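Local coordinates for protein alcohol oxidase (Myceliophthora thermophila, PDB 6F74) that probably oxidises alcohol-type substrates with a bound flavin-adenine dinucleotide, as a VAO-type flavoprotein oxidase, at residues A[347-357]-A[369-380]. Numbering follows the deposited sequence.
Sequences NGVAGYGFWFR and SGYTHGFWTIGK
Strands 349-356 and 370-378 form an antiparallel beta hairpin in the seven-stranded sheet beside the flavin, consistent with the substrate-binding domain of VAO-type flavoproteins; near the end of the hairpin away from its connecting loop, the Trp-376 indole lies against the backbone of Ala-350 and Gly-351. Paired backbone hydrogen bonds join Ala-350 with Trp-376, Tyr-352 with Gly-374, Phe-354 with Thr-372 and Phe-356 with Gly-370. The Trp-376 N to Ala-350 O bond measures 2.8 Å, yet at 136° it is bent at the hydrogen. That same carbonyl oxygen also lies over one face of the indole, 3.4 Å from Trp-376 CD1. With its CG held between backbone N and carbonyl carbon (chi1 39°), Trp-376 lays its ring across the partner strand, and Gly-351, having no side chain, presents its bare CA to the six-membered ring in a CH-pi contact, 3.9 Å from its centroid. Beyond it, Tyr-352 brings CD1 to within 3.9 Å of Trp-376 CH2, which lies at the edge of the phenol ring. Tyr-352 OH bonds to His-246, an FAD-binding residue, linking the hairpin to the cofactor site.

The opposite face is packed with Trp-355, Tyr-371, His-373 and Phe-375. Trp-355 CB rests 3.7 Å from Tyr-371 CD2, while Tyr-371 OH and His-373 ND1 share a 2.8 Å hydrogen bond in the plane of both rings. His-373 ND1 also stands over the centre of the Phe-375 ring, and Phe-375 CB meets Val-349 CG1 at 3.8 Å. Helix 328-346 packs on Trp-355 and Tyr-371, helix 382-396 on Val-349 and Thr-377, and the hairpin is flanked in the sheet by strands 467-472 and 311-320.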
loop_
_atom_site.group_PDB
_atom_site.type_symbol
_atom_site.label_atom_id
_atom_site.label_comp_id
_atom_site.label_asym_id
_atom_site.label_seq_id
_atom_site.Cartn_x
_atom_site.Cartn_y
_atom_site.Cartn_z
ATOM N N ASN A 347 24.027 8.443 -4.506
ATOM C CA ASN A 347 25.026 7.923 -3.591
ATOM C C ASN A 347 24.601 6.645 -2.852
ATOM O O ASN A 347 25.279 6.261 -1.900
ATOM C CB ASN A 347 25.382 9.018 -2.540
ATOM C CG ASN A 347 26.018 10.254 -3.153
ATOM O OD1 ASN A 347 26.525 10.204 -4.260
ATOM N ND2 ASN A 347 26.007 11.375 -2.415
ATOM N N GLY A 348 23.502 5.989 -3.247
ATOM C CA GLY A 348 23.049 4.774 -2.559
ATOM C C GLY A 348 22.261 4.930 -1.270
ATOM O O GLY A 348 22.153 3.989 -0.469
ATOM N N VAL A 349 21.680 6.115 -1.068
ATOM C CA VAL A 349 20.888 6.408 0.111
ATOM C C VAL A 349 19.398 6.157 -0.193
ATOM O O VAL A 349 18.884 6.495 -1.278
ATOM C CB VAL A 349 21.083 7.863 0.613
ATOM C CG1 VAL A 349 20.331 8.107 1.918
ATOM C CG2 VAL A 349 22.553 8.165 0.850
ATOM N N ALA A 350 18.728 5.557 0.783
ATOM C CA ALA A 350 17.295 5.292 0.726
ATOM C C ALA A 350 16.686 5.433 2.117
ATOM O O ALA A 350 17.403 5.451 3.133
ATOM C CB ALA A 350 17.029 3.904 0.161
ATOM N N GLY A 351 15.354 5.500 2.155
ATOM C CA GLY A 351 14.616 5.466 3.425
ATOM C C GLY A 351 13.455 6.426 3.477
ATOM O O GLY A 351 12.904 6.816 2.441
ATOM N N TYR A 352 13.063 6.792 4.692
ATOM C CA TYR A 352 11.838 7.546 4.860
ATOM C C TYR A 352 12.016 8.733 5.763
ATOM O O TYR A 352 12.650 8.630 6.825
ATOM C CB TYR A 352 10.717 6.645 5.401
ATOM C CG TYR A 352 10.514 5.408 4.562
ATOM C CD1 TYR A 352 11.242 4.217 4.821
ATOM C CD2 TYR A 352 9.618 5.404 3.524
ATOM C CE1 TYR A 352 11.054 3.089 4.053
ATOM C CE2 TYR A 352 9.420 4.266 2.747
ATOM C CZ TYR A 352 10.142 3.115 3.023
ATOM O OH TYR A 352 9.940 1.996 2.273
ATOM N N GLY A 353 11.401 9.839 5.345
ATOM C CA GLY A 353 11.400 11.100 6.088
ATOM C C GLY A 353 9.992 11.581 6.335
ATOM O O GLY A 353 9.091 11.318 5.527
ATOM N N PHE A 354 9.826 12.291 7.454
ATOM C CA PHE A 354 8.525 12.650 7.999
ATOM C C PHE A 354 8.616 14.071 8.505
ATOM O O PHE A 354 9.584 14.400 9.159
ATOM C CB PHE A 354 8.176 11.744 9.200
ATOM C CG PHE A 354 8.063 10.291 8.855
ATOM C CD1 PHE A 354 9.203 9.482 8.798
ATOM C CD2 PHE A 354 6.832 9.718 8.576
ATOM C CE1 PHE A 354 9.108 8.124 8.470
ATOM C CE2 PHE A 354 6.740 8.358 8.255
ATOM C CZ PHE A 354 7.881 7.560 8.203
ATOM N N TRP A 355 7.608 14.890 8.259
ATOM C CA TRP A 355 7.671 16.264 8.718
ATOM C C TRP A 355 6.297 16.894 8.870
ATOM O O TRP A 355 5.311 16.447 8.250
ATOM C CB TRP A 355 8.579 17.118 7.807
ATOM C CG TRP A 355 8.115 17.328 6.356
ATOM C CD1 TRP A 355 8.423 16.564 5.293
ATOM C CD2 TRP A 355 7.321 18.419 5.849
ATOM N NE1 TRP A 355 7.844 17.070 4.142
ATOM C CE2 TRP A 355 7.175 18.221 4.460
ATOM C CE3 TRP A 355 6.715 19.533 6.439
ATOM C CZ2 TRP A 355 6.426 19.079 3.656
ATOM C CZ3 TRP A 355 5.970 20.394 5.632
ATOM C CH2 TRP A 355 5.835 20.165 4.260
ATOM N N PHE A 356 6.274 17.941 9.679
ATOM C CA PHE A 356 5.052 18.610 10.091
ATOM C C PHE A 356 5.354 20.076 10.223
ATOM O O PHE A 356 6.324 20.456 10.900
ATOM C CB PHE A 356 4.553 18.106 11.467
ATOM C CG PHE A 356 3.986 16.734 11.433
ATOM C CD1 PHE A 356 2.649 16.539 11.120
ATOM C CD2 PHE A 356 4.798 15.623 11.701
ATOM C CE1 PHE A 356 2.128 15.250 11.050
ATOM C CE2 PHE A 356 4.266 14.348 11.631
ATOM C CZ PHE A 356 2.935 14.157 11.315
ATOM N N ARG A 357 4.527 20.895 9.613
ATOM C CA ARG A 357 4.542 22.339 9.881
ATOM C C ARG A 357 4.067 22.649 11.284
ATOM O O ARG A 357 4.571 23.532 11.944
ATOM C CB ARG A 357 3.639 23.082 8.915
ATOM C CG ARG A 357 4.012 24.565 8.917
ATOM C CD ARG A 357 2.851 25.543 8.918
ATOM N NE ARG A 357 2.346 25.747 7.581
ATOM C CZ ARG A 357 2.721 26.713 6.748
ATOM N NH1 ARG A 357 3.597 27.650 7.078
ATOM N NH2 ARG A 357 2.148 26.712 5.533
ATOM N N SER A 369 6.842 20.798 16.043
ATOM C CA SER A 369 6.972 20.776 14.581
ATOM C C SER A 369 8.378 20.258 14.239
ATOM O O SER A 369 9.226 20.081 15.122
ATOM C CB SER A 369 6.804 22.179 13.976
ATOM O OG SER A 369 7.841 23.012 14.397
ATOM N N GLY A 370 8.615 20.033 12.961
ATOM C CA GLY A 370 9.931 19.644 12.501
ATOM C C GLY A 370 9.939 18.583 11.434
ATOM O O GLY A 370 8.911 18.247 10.855
ATOM N N TYR A 371 11.143 18.079 11.189
ATOM C CA TYR A 371 11.405 17.079 10.169
ATOM C C TYR A 371 12.260 16.025 10.821
ATOM O O TYR A 371 13.203 16.357 11.537
ATOM C CB TYR A 371 12.213 17.686 8.996
ATOM C CG TYR A 371 12.770 16.643 8.041
ATOM C CD1 TYR A 371 13.939 15.904 8.343
ATOM C CD2 TYR A 371 12.117 16.361 6.840
ATOM C CE1 TYR A 371 14.411 14.918 7.464
ATOM C CE2 TYR A 371 12.586 15.390 5.976
ATOM C CZ TYR A 371 13.731 14.681 6.280
ATOM O OH TYR A 371 14.174 13.757 5.364
ATOM N N THR A 372 11.980 14.765 10.516
ATOM C CA THR A 372 12.813 13.681 10.978
ATOM C C THR A 372 12.937 12.643 9.891
ATOM O O THR A 372 12.039 12.497 9.073
ATOM C CB THR A 372 12.261 13.038 12.287
ATOM O OG1 THR A 372 13.282 12.233 12.841
ATOM C CG2 THR A 372 11.065 12.197 12.060
ATOM N N HIS A 373 14.040 11.909 9.862
ATOM C CA HIS A 373 14.157 10.776 8.942
ATOM C C HIS A 373 15.032 9.645 9.438
ATOM O O HIS A 373 15.879 9.845 10.302
ATOM C CB HIS A 373 14.549 11.226 7.510
ATOM C CG HIS A 373 16.015 11.467 7.256
ATOM N ND1 HIS A 373 16.443 12.502 6.464
ATOM C CD2 HIS A 373 17.131 10.760 7.568
ATOM C CE1 HIS A 373 17.760 12.466 6.356
ATOM N NE2 HIS A 373 18.207 11.420 7.020
ATOM N N GLY A 374 14.770 8.464 8.869
ATOM C CA GLY A 374 15.614 7.279 8.951
ATOM C C GLY A 374 16.009 6.917 7.520
ATOM O O GLY A 374 15.181 6.383 6.749
ATOM N N PHE A 375 17.237 7.289 7.152
ATOM C CA PHE A 375 17.823 6.959 5.875
ATOM C C PHE A 375 18.939 5.946 6.110
ATOM O O PHE A 375 19.364 5.705 7.254
ATOM C CB PHE A 375 18.412 8.194 5.160
ATOM C CG PHE A 375 17.393 9.152 4.544
ATOM C CD1 PHE A 375 16.001 8.928 4.575
ATOM C CD2 PHE A 375 17.856 10.306 3.903
ATOM C CE1 PHE A 375 15.128 9.820 3.994
ATOM C CE2 PHE A 375 16.975 11.210 3.318
ATOM C CZ PHE A 375 15.599 10.960 3.367
ATOM N N TRP A 376 19.430 5.374 5.019
ATOM C CA TRP A 376 20.467 4.348 5.109
ATOM C C TRP A 376 21.184 4.110 3.808
ATOM O O TRP A 376 20.648 4.381 2.728
ATOM C CB TRP A 376 19.869 3.039 5.600
ATOM C CG TRP A 376 18.491 2.718 5.028
ATOM C CD1 TRP A 376 18.202 2.236 3.789
ATOM C CD2 TRP A 376 17.248 2.838 5.710
ATOM N NE1 TRP A 376 16.849 2.068 3.643
ATOM C CE2 TRP A 376 16.238 2.416 4.814
ATOM C CE3 TRP A 376 16.884 3.266 6.992
ATOM C CZ2 TRP A 376 14.885 2.419 5.162
ATOM C CZ3 TRP A 376 15.557 3.261 7.338
ATOM C CH2 TRP A 376 14.562 2.832 6.424
ATOM N N THR A 377 22.412 3.623 3.944
ATOM C CA THR A 377 23.213 3.153 2.841
ATOM C C THR A 377 23.479 1.658 3.037
ATOM O O THR A 377 24.411 1.271 3.772
ATOM C CB THR A 377 24.582 3.872 2.792
ATOM O OG1 THR A 377 25.215 3.808 4.083
ATOM C CG2 THR A 377 24.404 5.324 2.382
ATOM N N ILE A 378 22.681 0.841 2.369
ATOM C CA ILE A 378 22.900 -0.608 2.370
ATOM C C ILE A 378 24.206 -0.945 1.686
ATOM O O ILE A 378 24.434 -0.496 0.567
ATOM C CB ILE A 378 21.733 -1.356 1.666
ATOM C CG1 ILE A 378 20.519 -1.309 2.612
ATOM C CG2 ILE A 378 22.072 -2.816 1.402
ATOM C CD1 ILE A 378 19.175 -1.588 1.939
ATOM N N GLY A 379 25.056 -1.718 2.346
ATOM C CA GLY A 379 26.334 -2.121 1.777
ATOM C C GLY A 379 27.520 -1.227 2.096
ATOM O O GLY A 379 28.617 -1.504 1.636
ATOM N N LYS A 380 27.321 -0.173 2.906
ATOM C CA LYS A 380 28.376 0.804 3.207
ATOM C C LYS A 380 28.560 0.996 4.705
ATOM O O LYS A 380 27.580 1.078 5.442
ATOM C CB LYS A 380 28.050 2.138 2.566
ATOM C CG LYS A 380 28.031 2.128 1.034
ATOM C CD LYS A 380 27.656 3.518 0.498
ATOM C CE LYS A 380 28.187 3.837 -0.882
ATOM N NZ LYS A 380 27.443 3.141 -1.960
HETATM O O HOH W 1 23.244 1.537 -0.304
#